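Local coordinates for protein NADH-rubredoxin oxidoreductase (Clostridium acetobutylicum, PDB 3KLJ) that uses bound FAD to pass electrons from NADH to rubredoxin, as an intermediate carrier in the dioxygen-scavenging electron transfer chains of an obligate anaerobe, at residues 158-163 / 305-310; 180-185 / 192-197; 53-58 / 162-167; 150-155 / 223-228; 172-177 / 203-208. One frame throughout, in Å; residues are numbered along the deposited sequence.

How the interactions relate
Helix 156-168 links most of these contacts. One flank meets strand 306-309 in interaction 1. Another meets the helical segment 53-56 in interaction 3, about 11 Å away between centres. Its inner side lies on the parallel sheet that holds interactions 4 and 5. These two are about 9 Å apart between centres, and Ile151 O to Gly175 N (2.8 Å) is a probable hydrogen bond between them. Interaction 2 packs the loop and helix that follow strand 172-175. Its Leu182 N probably bonds to Gly154 O of interaction 4 (2.9 Å). FAD lies nearest interaction 1, about 3 Å from the Lys308 side chain, and about 8 Å from that of Ile55 in interaction 3.

Interaction 1 of 5, residues 158-163 / 305-310; sequences GIELAQ and PILKVS
Ile159 and Val309 make the tight part of this contact. Their side chains cross at about a right angle. Ile159 CG2 sits only 3.5 Å from Val309 CG2, closer than usual for two methyl carbons. Ile159 CG2 lies anti to its backbone N (CG1 has chi1 -52°), and from there it also meets Val309 CG1 at 3.8 Å. Val309 CG2 comes within 3.4 Å of Ile159 O and reaches Gln163 CB at 4.0 Å. The valine thus lies against the helix surface from Ile159 to Gln163. Leu307 CD1 extends this apolar patch to Ile159 CB at 4.2 Å. A cis peptide bond precedes Leu307. Leu198 of helix 188-199 also covers Ile159 and Val309.

The other side is polar, and it opens to solvent at Lys308; Glu160 itself is buried. The Glu160 chain is extended beyond CG, which places its carboxylate beside the strand. Its OE2 accepts the backbone N-H of Lys308 at 3.1 Å from N, with an angle of 159° at the hydrogen. The donor comes from the anti side of the carboxylate, 20° out of its plane. The Lys308 chain is exposed and runs on past the carboxylate, with NZ 5.4 Å from Glu160 OE2.

The contact joins the NADH-binding domain, through helix 156-168, to the first strand of the C-terminal domain. Lys308 NZ makes a weak hydrogen bond to FAD O4. Glu160 is thus probably a second-shell group, whose one bond holds the backbone N of Lys308. The Glu160 carboxylate, not in contact with NZ, would probably still favour the positive charge there.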
# COMPACT_ATOMS: atom_id res chain seq x y z
N GLY A 158 5.89 8.17 -4.10
CA GLY A 158 6.27 9.39 -4.81
C GLY A 158 7.68 9.32 -5.36
O GLY A 158 7.94 9.72 -6.50
N ILE A 159 8.59 8.79 -4.55
CA ILE A 159 9.98 8.60 -4.96
C ILE A 159 10.12 7.54 -6.05
O ILE A 159 10.76 7.78 -7.07
CB ILE A 159 10.92 8.31 -3.76
CG1 ILE A 159 10.73 9.37 -2.67
CG2 ILE A 159 12.36 8.37 -4.21
CD1 ILE A 159 11.27 8.97 -1.31
N GLU A 160 9.51 6.37 -5.85
CA GLU A 160 9.52 5.32 -6.88
C GLU A 160 8.94 5.79 -8.22
O GLU A 160 9.48 5.44 -9.27
CB GLU A 160 8.78 4.07 -6.40
CG GLU A 160 9.51 3.30 -5.31
CD GLU A 160 8.77 2.07 -4.87
OE1 GLU A 160 7.60 1.88 -5.26
OE2 GLU A 160 9.36 1.27 -4.11
N LEU A 161 7.85 6.56 -8.18
CA LEU A 161 7.19 7.08 -9.39
C LEU A 161 8.12 8.01 -10.15
O LEU A 161 8.22 7.92 -11.38
CB LEU A 161 5.89 7.80 -9.05
CG LEU A 161 5.06 8.46 -10.17
CD1 LEU A 161 4.90 7.55 -11.37
CD2 LEU A 161 3.69 8.83 -9.64
N ALA A 162 8.81 8.88 -9.41
CA ALA A 162 9.79 9.80 -9.99
C ALA A 162 10.84 9.05 -10.80
O ALA A 162 11.11 9.42 -11.94
CB ALA A 162 10.44 10.65 -8.91
N GLN A 163 11.42 8.00 -10.21
CA GLN A 163 12.40 7.18 -10.91
C GLN A 163 11.79 6.50 -12.13
O GLN A 163 12.41 6.48 -13.20
CB GLN A 163 13.02 6.12 -9.98
CG GLN A 163 14.14 5.29 -10.64
CD GLN A 163 15.35 6.12 -11.08
OE1 GLN A 163 15.38 6.69 -12.18
NE2 GLN A 163 16.36 6.18 -10.23
N PRO A 305 10.82 -4.76 3.43
CA PRO A 305 12.00 -4.03 3.00
C PRO A 305 11.61 -3.03 1.92
O PRO A 305 11.23 -3.41 0.82
CB PRO A 305 12.93 -5.12 2.45
CG PRO A 305 12.30 -6.43 2.85
CD PRO A 305 10.84 -6.15 2.97
N ILE A 306 11.67 -1.75 2.27
CA ILE A 306 11.52 -0.70 1.29
C ILE A 306 12.94 -0.28 0.89
O ILE A 306 13.89 -0.86 1.39
CB ILE A 306 10.64 0.47 1.83
CG1 ILE A 306 11.18 1.00 3.17
CG2 ILE A 306 9.19 0.01 1.96
CD1 ILE A 306 10.21 1.84 3.99
N LEU A 307 13.12 0.57 -0.10
CA LEU A 307 12.18 0.77 -1.17
C LEU A 307 12.96 0.40 -2.42
O LEU A 307 14.18 0.26 -2.37
CB LEU A 307 11.68 2.22 -1.22
CG LEU A 307 12.53 3.42 -1.64
CD1 LEU A 307 11.65 4.66 -1.78
CD2 LEU A 307 13.67 3.70 -0.68
N LYS A 308 12.26 0.22 -3.53
CA LYS A 308 12.92 -0.25 -4.74
C LYS A 308 13.50 0.93 -5.53
O LYS A 308 13.63 0.85 -6.76
CB LYS A 308 11.94 -1.06 -5.60
CG LYS A 308 11.20 -2.17 -4.86
CD LYS A 308 9.83 -2.40 -5.49
CE LYS A 308 9.01 -3.42 -4.72
NZ LYS A 308 7.69 -3.65 -5.39
N VAL A 309 13.86 2.01 -4.83
CA VAL A 309 14.21 3.26 -5.52
C VAL A 309 15.71 3.49 -5.68
O VAL A 309 16.48 3.34 -4.74
CB VAL A 309 13.54 4.52 -4.91
CG1 VAL A 309 14.45 5.23 -3.91
CG2 VAL A 309 13.10 5.48 -6.02
N SER A 310 16.08 3.85 -6.92
CA SER A 310 17.43 4.27 -7.29
C SER A 310 18.54 3.39 -6.72
O SER A 310 19.68 3.83 -6.57
CB SER A 310 17.64 5.74 -6.91
OG SER A 310 16.66 6.56 -7.52

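Interaction 2 of 5, residues 180-185 / 192-197; sequences YPLERQ and LFLKDK
A chi1 of -179° sends Leu194 CG away from its own backbone N and out from the helix toward Leu182. Leu182 stands at a chi1 of -124°, off the usual staggered positions, and on a backbone of positive phi (66°). These settings bring the two CD2 methyls together, with Leu182 CD2 3.9 Å from Leu194 CD2. The side chains cross at about a right angle, so they touch through these branches and not along their lengths.

Pro181 fills the next position. Its ring presents two carbons to the helix. Pro181 CG lies 4.2 Å from Leu194 CD2, and Pro181 CD lies 4.0 Å from Lys195 CB. Only the root of the lysine takes part here, because the rest of its chain leads away.

The packing folds the loop that follows strand 172-175 back on helix 188-199. This helix is the connection of the beta-alpha-beta unit that continues into strand 204-206. It belongs to the NADH-binding domain, whose fold is of the Rossmann type.

Tyr180 and Leu192 close the contact at its more open end. Tyr180 CB, not the ring, meets Leu192 CD2 at 3.9 Å. The ring leads away from the helix. Leu192 CD1 continues the extended line of the chain; the other methyl, CD2, branches off to Tyr180 CB, and CG is 4.1 Å from the same atom.

The loop holds its own turn with a backbone bond from Gln185 N to Leu182 O, 3.0 Å long. Ile314 of strand 312-317 also touches both Leu182 and Leu194, so the C-terminal domain covers this leucine pair.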
# COMPACT_ATOMS: atom_id res chain seq x y z
N TYR A 180 12.33 17.18 5.12
CA TYR A 180 12.97 15.96 4.65
C TYR A 180 11.95 14.91 4.24
O TYR A 180 10.83 14.90 4.77
CB TYR A 180 13.91 15.39 5.73
CG TYR A 180 13.20 15.10 7.03
CD1 TYR A 180 13.03 16.11 7.99
CD2 TYR A 180 12.69 13.83 7.30
CE1 TYR A 180 12.37 15.86 9.18
CE2 TYR A 180 12.03 13.57 8.50
CZ TYR A 180 11.87 14.59 9.43
OH TYR A 180 11.23 14.34 10.62
N PRO A 181 12.31 14.01 3.31
CA PRO A 181 11.30 13.04 2.88
C PRO A 181 11.18 11.87 3.87
O PRO A 181 12.07 11.66 4.72
CB PRO A 181 11.85 12.55 1.55
CG PRO A 181 13.37 12.59 1.76
CD PRO A 181 13.59 13.83 2.59
N LEU A 182 10.08 11.13 3.75
CA LEU A 182 9.88 9.85 4.41
C LEU A 182 9.82 9.97 5.93
O LEU A 182 10.38 9.16 6.66
CB LEU A 182 11.00 8.87 4.00
CG LEU A 182 10.54 7.54 3.40
CD1 LEU A 182 9.96 7.82 2.02
CD2 LEU A 182 11.72 6.56 3.32
N GLU A 183 9.10 10.99 6.40
CA GLU A 183 9.10 11.35 7.82
C GLU A 183 8.42 10.32 8.73
O GLU A 183 8.53 10.41 9.95
CB GLU A 183 8.47 12.74 8.01
CG GLU A 183 6.94 12.73 8.12
CD GLU A 183 6.23 12.75 6.77
OE1 GLU A 183 6.89 12.52 5.72
OE2 GLU A 183 5.01 13.01 6.76
N ARG A 184 7.73 9.36 8.13
CA ARG A 184 7.09 8.28 8.89
C ARG A 184 8.05 7.12 9.12
O ARG A 184 7.84 6.31 10.01
CB ARG A 184 5.85 7.74 8.17
CG ARG A 184 4.85 8.80 7.70
CD ARG A 184 3.79 8.17 6.81
NE ARG A 184 2.62 7.73 7.57
CZ ARG A 184 2.22 8.29 8.71
NH1 ARG A 184 2.90 9.31 9.22
NH2 ARG A 184 1.14 7.83 9.33
N GLN A 185 9.11 7.05 8.30
CA GLN A 185 10.04 5.91 8.35
C GLN A 185 11.43 6.29 8.83
O GLN A 185 12.19 5.44 9.29
CB GLN A 185 10.13 5.25 6.97
CG GLN A 185 9.07 4.18 6.74
CD GLN A 185 7.91 4.67 5.91
OE1 GLN A 185 8.04 5.60 5.11
NE2 GLN A 185 6.77 4.03 6.07
N LEU A 192 17.39 13.36 5.39
CA LEU A 192 18.33 14.22 4.70
C LEU A 192 19.45 13.39 4.07
O LEU A 192 19.92 13.71 2.98
CB LEU A 192 18.90 15.29 5.64
CG LEU A 192 17.91 16.39 6.04
CD1 LEU A 192 18.58 17.40 6.96
CD2 LEU A 192 17.29 17.10 4.81
N PHE A 193 19.86 12.32 4.75
CA PHE A 193 20.78 11.36 4.15
C PHE A 193 20.16 10.83 2.84
O PHE A 193 20.82 10.84 1.79
CB PHE A 193 21.07 10.22 5.14
CG PHE A 193 22.04 9.18 4.63
CD1 PHE A 193 21.58 8.09 3.89
CD2 PHE A 193 23.40 9.28 4.90
CE1 PHE A 193 22.47 7.12 3.42
CE2 PHE A 193 24.30 8.32 4.44
CZ PHE A 193 23.84 7.24 3.70
N LEU A 194 18.90 10.40 2.90
CA LEU A 194 18.20 9.92 1.73
C LEU A 194 18.07 11.01 0.64
O LEU A 194 18.36 10.77 -0.53
CB LEU A 194 16.83 9.36 2.13
CG LEU A 194 15.96 8.79 1.00
CD1 LEU A 194 16.58 7.50 0.46
CD2 LEU A 194 14.53 8.53 1.50
N LYS A 195 17.64 12.21 1.04
CA LYS A 195 17.54 13.35 0.11
C LYS A 195 18.85 13.56 -0.66
O LYS A 195 18.83 13.75 -1.88
CB LYS A 195 17.15 14.63 0.84
CG LYS A 195 16.95 15.84 -0.09
CD LYS A 195 16.93 17.16 0.66
CE LYS A 195 16.75 18.33 -0.30
NZ LYS A 195 17.87 18.49 -1.29
N ASP A 196 19.98 13.53 0.05
CA ASP A 196 21.31 13.69 -0.56
C ASP A 196 21.60 12.61 -1.59
O ASP A 196 22.00 12.90 -2.72
CB ASP A 196 22.41 13.72 0.52
CG ASP A 196 23.81 13.38 -0.02
OD1 ASP A 196 24.23 13.95 -1.04
OD2 ASP A 196 24.49 12.55 0.61
N LYS A 197 21.41 11.36 -1.19
CA LYS A 197 21.64 10.22 -2.07
C LYS A 197 20.74 10.27 -3.32
O LYS A 197 21.17 9.94 -4.43
CB LYS A 197 21.40 8.90 -1.32
CG LYS A 197 22.46 8.54 -0.28
CD LYS A 197 23.83 8.33 -0.90
CE LYS A 197 24.81 7.80 0.11
NZ LYS A 197 26.21 8.17 -0.25

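Interaction 3 of 5, residues 53-58 / 162-167; sequences EIIAKN and AQAIID
Ile55 lays its CG2 methyl over the backbone of Ala164, 3.7 Å from Ala164 O. This branch points to the neighbouring helix because it stands anti to the backbone N, with CG1 at a chi1 of -67°. The same methyl touches Ala164 CB at 4.1 Å and Ile165 CG1 at 4.0 Å. It therefore settles between two successive residues of the helix.

Ala56 makes the closest backbone approach. Its CA is 4.5 Å from the CA of Ala164, a spacing that two small residues permit. Ala56 CA also gives a CA-H...O contact to Ala164 O at 3.6 Å. The two alanine methyls, Ala56 CB and Ala164 CB, meet at 4.0 Å. One turn further on, Asp167 CB rests against Ala56 CB at 3.9 Å. This end is near solvent, whereas Ile55, Ala164 and Ile165 are buried.

Within 53-58, Lys57 NZ makes a salt bridge to Glu53 OE1 at 3.2 Å, from above the carboxylate plane. Arg50 is a second partner for Glu53, through OE2. Behind the apolar side, helix 133-146 touches Ile55 through Lys140 and Ile165 through Cys143.

The contact joins two domains. Helix 51-56 belongs to the FAD-binding domain, and helix 156-168 to the NADH-binding domain. Here the two helices pack closely through Ala56 and Ala164, at the junction of the FAD- and NADH-binding domains of this glutathione-reductase-type fold.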
# COMPACT_ATOMS: atom_id res chain seq x y z
N GLU A 53 6.18 -0.12 -13.46
CA GLU A 53 6.79 -0.76 -14.63
C GLU A 53 6.02 -0.51 -15.93
O GLU A 53 6.60 -0.56 -17.02
CB GLU A 53 6.95 -2.27 -14.41
CG GLU A 53 7.85 -2.61 -13.24
CD GLU A 53 8.11 -4.09 -13.13
OE1 GLU A 53 8.56 -4.71 -14.12
OE2 GLU A 53 7.86 -4.65 -12.04
N ILE A 54 4.72 -0.25 -15.80
CA ILE A 54 3.90 0.18 -16.93
C ILE A 54 4.49 1.50 -17.46
O ILE A 54 4.64 1.69 -18.66
CB ILE A 54 2.40 0.38 -16.50
CG1 ILE A 54 1.82 -0.90 -15.87
CG2 ILE A 54 1.55 0.88 -17.67
CD1 ILE A 54 1.93 -2.16 -16.71
N ILE A 55 4.85 2.38 -16.53
CA ILE A 55 5.51 3.64 -16.85
C ILE A 55 6.98 3.40 -17.27
O ILE A 55 7.36 3.75 -18.38
CB ILE A 55 5.38 4.66 -15.68
CG1 ILE A 55 3.91 5.07 -15.50
CG2 ILE A 55 6.25 5.89 -15.92
CD1 ILE A 55 3.54 5.52 -14.10
N ALA A 56 7.79 2.79 -16.39
CA ALA A 56 9.23 2.64 -16.64
C ALA A 56 9.65 1.74 -17.82
O ALA A 56 10.64 2.02 -18.49
CB ALA A 56 9.97 2.20 -15.36
N LYS A 57 8.90 0.66 -18.05
CA LYS A 57 9.29 -0.34 -19.06
C LYS A 57 8.31 -0.45 -20.22
O LYS A 57 8.48 -1.31 -21.11
CB LYS A 57 9.46 -1.72 -18.41
CG LYS A 57 10.77 -1.91 -17.61
CD LYS A 57 10.68 -3.23 -16.85
CE LYS A 57 11.92 -3.51 -16.02
NZ LYS A 57 11.61 -4.62 -15.07
N ASN A 58 7.29 0.41 -20.23
CA ASN A 58 6.27 0.40 -21.28
C ASN A 58 5.53 -0.94 -21.35
O ASN A 58 5.15 -1.40 -22.43
CB ASN A 58 6.89 0.78 -22.64
CG ASN A 58 5.86 0.98 -23.74
OD1 ASN A 58 4.81 1.60 -23.52
ND2 ASN A 58 6.14 0.46 -24.92
N ALA A 162 8.81 8.88 -9.41
CA ALA A 162 9.79 9.80 -9.99
C ALA A 162 10.84 9.05 -10.80
O ALA A 162 11.11 9.42 -11.94
CB ALA A 162 10.44 10.65 -8.91
N GLN A 163 11.42 8.00 -10.21
CA GLN A 163 12.40 7.18 -10.91
C GLN A 163 11.79 6.50 -12.13
O GLN A 163 12.41 6.48 -13.20
CB GLN A 163 13.02 6.12 -9.98
CG GLN A 163 14.14 5.29 -10.64
CD GLN A 163 15.35 6.12 -11.08
OE1 GLN A 163 15.38 6.69 -12.18
NE2 GLN A 163 16.36 6.18 -10.23
N ALA A 164 10.59 5.94 -11.98
CA ALA A 164 9.89 5.32 -13.10
C ALA A 164 9.70 6.30 -14.27
O ALA A 164 9.87 5.93 -15.43
CB ALA A 164 8.55 4.75 -12.66
N ILE A 165 9.35 7.54 -13.94
CA ILE A 165 9.16 8.57 -14.95
C ILE A 165 10.49 8.99 -15.59
O ILE A 165 10.54 9.24 -16.80
CB ILE A 165 8.37 9.79 -14.41
CG1 ILE A 165 6.96 9.35 -13.97
CG2 ILE A 165 8.26 10.89 -15.48
CD1 ILE A 165 6.20 10.41 -13.22
N ILE A 166 11.55 9.08 -14.77
CA ILE A 166 12.91 9.29 -15.28
C ILE A 166 13.27 8.16 -16.24
O ILE A 166 13.66 8.41 -17.38
CB ILE A 166 14.01 9.36 -14.16
CG1 ILE A 166 13.70 10.40 -13.08
CG2 ILE A 166 15.41 9.58 -14.77
CD1 ILE A 166 13.38 11.78 -13.57
N ASP A 167 13.09 6.92 -15.78
CA ASP A 167 13.39 5.73 -16.60
C ASP A 167 12.66 5.70 -17.95
O ASP A 167 13.21 5.22 -18.93
CB ASP A 167 13.08 4.45 -15.83
CG ASP A 167 14.05 4.20 -14.68
OD1 ASP A 167 13.80 3.25 -13.91
OD2 ASP A 167 15.04 4.95 -14.52

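Interaction 4 of 5, residues 150-155 / 223-228; sequences FIIGGG and VITAVG
Ile152 O accepts the backbone N-H of Ala226 at 2.7 Å from N, almost straight at the hydrogen (178°). Two more bonds pair the strands: Ile224 N to Phe150 O at 3.0 Å, and Ile152 N to Ile224 O at 2.8 Å. Gly153 CA adds a CA-H...O contact to Ala226 O at 3.3 Å.

On one face of the sheet Ile151 and Ile224 lie side by side and point the same way. Ile151 CG1 meets Ile224 CD1 at 3.9 Å, while Ile151 CG2 reaches Ala226 CB at 4.2 Å. On the other face Ile152 CB meets Thr225 CG2 at 4.2 Å.

The strands run parallel, in the five-stranded sheet of the NADH-binding domain. Gly153, Gly155 and Gly158 fit the GxGxxG pattern of a Rossmann fold, probably the turn that receives NADH. Gly153 turns its bare CA to Ala226 O, and its phi of 130° suits glycine. Gly155 is the N-cap of helix 156-168.

That helix covers the Ile151 and Ile224 face through Leu161, Ala162 and Ile165. Phe150, on the opposite face, packs on Leu217 and Ile218 of helix 215-220. Strand 127-128 lies beyond strand 222-225.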
# COMPACT_ATOMS: atom_id res chain seq x y z
N PHE A 150 5.82 16.69 -11.95
CA PHE A 150 6.05 17.21 -10.61
C PHE A 150 5.23 16.38 -9.64
O PHE A 150 4.00 16.39 -9.68
CB PHE A 150 5.69 18.70 -10.53
CG PHE A 150 6.03 19.35 -9.21
CD1 PHE A 150 7.34 19.34 -8.72
CD2 PHE A 150 5.05 20.00 -8.47
CE1 PHE A 150 7.66 19.94 -7.51
CE2 PHE A 150 5.36 20.61 -7.26
CZ PHE A 150 6.67 20.58 -6.78
N ILE A 151 5.93 15.62 -8.78
CA ILE A 151 5.28 14.74 -7.83
C ILE A 151 5.20 15.40 -6.45
O ILE A 151 6.22 15.72 -5.84
CB ILE A 151 5.97 13.34 -7.74
CG1 ILE A 151 5.85 12.60 -9.08
CG2 ILE A 151 5.36 12.47 -6.65
CD1 ILE A 151 7.10 12.60 -9.91
N ILE A 152 3.97 15.60 -5.97
CA ILE A 152 3.73 16.17 -4.65
C ILE A 152 3.47 15.04 -3.65
O ILE A 152 2.57 14.21 -3.84
CB ILE A 152 2.54 17.17 -4.68
CG1 ILE A 152 2.94 18.44 -5.46
CG2 ILE A 152 2.06 17.49 -3.27
CD1 ILE A 152 1.83 19.44 -5.65
N GLY A 153 4.25 15.02 -2.57
CA GLY A 153 4.12 13.98 -1.54
C GLY A 153 5.45 13.35 -1.21
O GLY A 153 6.24 13.03 -2.11
N GLY A 154 5.71 13.17 0.08
CA GLY A 154 7.06 12.84 0.54
C GLY A 154 7.40 11.39 0.78
O GLY A 154 8.45 11.10 1.36
N GLY A 155 6.53 10.48 0.32
CA GLY A 155 6.64 9.05 0.62
C GLY A 155 7.32 8.19 -0.42
O GLY A 155 7.76 8.66 -1.46
N VAL A 223 1.25 16.96 -13.02
CA VAL A 223 1.31 16.98 -11.56
C VAL A 223 0.61 15.77 -10.94
O VAL A 223 -0.58 15.51 -11.18
CB VAL A 223 0.87 18.34 -10.93
CG1 VAL A 223 1.21 19.52 -11.85
CG2 VAL A 223 -0.60 18.36 -10.60
N ILE A 224 1.38 15.02 -10.17
CA ILE A 224 0.92 13.78 -9.57
C ILE A 224 1.01 13.90 -8.05
O ILE A 224 2.07 14.17 -7.51
CB ILE A 224 1.77 12.57 -10.05
CG1 ILE A 224 1.95 12.63 -11.58
CG2 ILE A 224 1.13 11.26 -9.64
CD1 ILE A 224 3.31 12.20 -12.05
N THR A 225 -0.11 13.71 -7.37
CA THR A 225 -0.10 13.71 -5.91
C THR A 225 0.07 12.28 -5.42
O THR A 225 -0.60 11.37 -5.89
CB THR A 225 -1.36 14.37 -5.32
OG1 THR A 225 -2.54 13.80 -5.91
CG2 THR A 225 -1.33 15.88 -5.57
N ALA A 226 1.02 12.09 -4.51
CA ALA A 226 1.30 10.81 -3.88
C ALA A 226 1.27 11.10 -2.39
O ALA A 226 2.31 11.26 -1.74
CB ALA A 226 2.68 10.29 -4.33
N VAL A 227 0.06 11.21 -1.86
CA VAL A 227 -0.17 11.70 -0.50
C VAL A 227 -0.94 10.66 0.32
O VAL A 227 -1.73 10.99 1.21
CB VAL A 227 -0.88 13.09 -0.49
CG1 VAL A 227 0.08 14.18 -0.89
CG2 VAL A 227 -2.10 13.08 -1.41
N GLY A 228 -0.69 9.40 0.02
CA GLY A 228 -1.25 8.32 0.80
C GLY A 228 -2.62 7.91 0.32
O GLY A 228 -3.16 8.45 -0.66

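Interaction 5 of 5, residues 172-177 / 203-208; sequences ASIGII and IKIYTN
The Tyr206 ring has Ser173 OG at its edge, in the ring plane and 3.3 Å from Tyr206 CE2. Ile174 O also lies at this edge, 3.4 Å from Tyr206 CD2. On one face sits Lys204 CD, from two residues back, 3.6 Å above the plane and offset toward the rim. Tyr206 and Ser173 project from the same face of the sheet, and a chi1 of -68° sets where the ring lies on that face.

The backbones are joined by three bonds. Ile174 N donates to Lys204 O, and Tyr206 N to Ile174 O at 2.6 Å. Ile176 N then donates to Tyr206 O at 2.8 Å, nearly straight at 171°.

On the opposite face Ile174 and Ile205 lie side by side, with Ile174 CB beside Ile205 CG1. Ile174 CD1 extends the apolar packing to Ile203 CG2 at 3.9 Å. Ile176 takes a chi1 of 66°, with CG1 between its backbone N and carbonyl carbon. Its CD1 then meets Ile205 CG2 and Thr207 CG2, each at 3.8 Å. Helix 156-168 backs Ile174 through Ile159 and Ala162, while Leu217 of helix 215-220 backs Ser173 and Tyr206.

Strand 204-206 is an edge strand of this parallel sheet. Strands 172-175 and 204-206 are the two parallel strands of a beta-alpha-beta unit of the Rossmann-type NADH-binding domain, and helix 188-199 lies in the crossover between them.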
# COMPACT_ATOMS: atom_id res chain seq x y z
N ALA A 172 11.72 14.54 -13.95
CA ALA A 172 10.76 14.61 -12.86
C ALA A 172 11.44 15.07 -11.57
O ALA A 172 12.60 14.74 -11.33
CB ALA A 172 10.10 13.25 -12.65
N SER A 173 10.72 15.84 -10.77
CA SER A 173 11.19 16.24 -9.45
C SER A 173 10.04 16.15 -8.44
O SER A 173 8.86 16.01 -8.83
CB SER A 173 11.83 17.64 -9.48
OG SER A 173 10.89 18.66 -9.76
N ILE A 174 10.38 16.19 -7.16
CA ILE A 174 9.40 16.02 -6.10
C ILE A 174 9.28 17.30 -5.28
O ILE A 174 10.28 17.99 -5.06
CB ILE A 174 9.77 14.83 -5.19
CG1 ILE A 174 9.83 13.53 -6.00
CG2 ILE A 174 8.80 14.68 -4.00
CD1 ILE A 174 10.62 12.39 -5.32
N GLY A 175 8.07 17.60 -4.83
CA GLY A 175 7.83 18.69 -3.89
C GLY A 175 7.19 18.16 -2.62
O GLY A 175 6.21 17.41 -2.68
N ILE A 176 7.77 18.51 -1.48
CA ILE A 176 7.26 18.10 -0.16
C ILE A 176 7.10 19.34 0.72
O ILE A 176 7.77 20.34 0.49
CB ILE A 176 8.17 17.03 0.54
CG1 ILE A 176 9.55 17.61 0.91
CG2 ILE A 176 8.34 15.79 -0.34
CD1 ILE A 176 10.44 16.64 1.69
N ILE A 177 6.22 19.28 1.71
CA ILE A 177 6.00 20.43 2.60
C ILE A 177 6.93 20.47 3.84
O ILE A 177 7.16 21.54 4.41
CB ILE A 177 4.51 20.61 3.00
CG1 ILE A 177 3.99 19.42 3.81
CG2 ILE A 177 3.63 20.92 1.75
CD1 ILE A 177 2.49 19.49 4.14
N ILE A 203 17.40 12.83 -8.69
CA ILE A 203 16.04 12.96 -8.19
C ILE A 203 15.99 14.14 -7.22
O ILE A 203 16.39 14.02 -6.06
CB ILE A 203 15.49 11.63 -7.59
CG1 ILE A 203 15.40 10.56 -8.67
CG2 ILE A 203 14.10 11.83 -6.96
CD1 ILE A 203 14.96 9.20 -8.18
N LYS A 204 15.52 15.29 -7.71
CA LYS A 204 15.43 16.50 -6.90
C LYS A 204 14.17 16.52 -6.04
O LYS A 204 13.09 16.15 -6.50
CB LYS A 204 15.53 17.76 -7.77
CG LYS A 204 14.61 18.91 -7.34
CD LYS A 204 15.34 20.23 -7.11
CE LYS A 204 15.82 20.34 -5.66
NZ LYS A 204 16.03 21.77 -5.25
N ILE A 205 14.34 16.92 -4.78
CA ILE A 205 13.21 17.09 -3.88
C ILE A 205 13.18 18.53 -3.38
O ILE A 205 14.13 19.00 -2.73
CB ILE A 205 13.23 16.11 -2.67
CG1 ILE A 205 13.28 14.65 -3.14
CG2 ILE A 205 11.99 16.34 -1.80
CD1 ILE A 205 13.42 13.60 -2.03
N TYR A 206 12.09 19.23 -3.70
CA TYR A 206 11.88 20.58 -3.19
C TYR A 206 11.29 20.45 -1.80
O TYR A 206 10.21 19.89 -1.63
CB TYR A 206 10.93 21.36 -4.10
CG TYR A 206 11.49 21.69 -5.46
CD1 TYR A 206 12.22 22.86 -5.67
CD2 TYR A 206 11.28 20.84 -6.54
CE1 TYR A 206 12.73 23.17 -6.94
CE2 TYR A 206 11.78 21.13 -7.80
CZ TYR A 206 12.50 22.30 -8.00
OH TYR A 206 12.99 22.57 -9.25
N THR A 207 12.02 20.96 -0.81
CA THR A 207 11.61 20.81 0.58
C THR A 207 10.99 22.09 1.10
O THR A 207 11.25 23.16 0.55
CB THR A 207 12.80 20.39 1.50
OG1 THR A 207 13.83 21.39 1.42
CG2 THR A 207 13.34 19.05 1.06
N ASN A 208 10.18 21.97 2.15
CA ASN A 208 9.47 23.10 2.73
C ASN A 208 8.75 23.92 1.66
O ASN A 208 8.87 25.15 1.62
CB ASN A 208 10.44 23.98 3.54
CG ASN A 208 11.02 23.25 4.73
OD1 ASN A 208 12.19 22.84 4.72
ND2 ASN A 208 10.21 23.07 5.77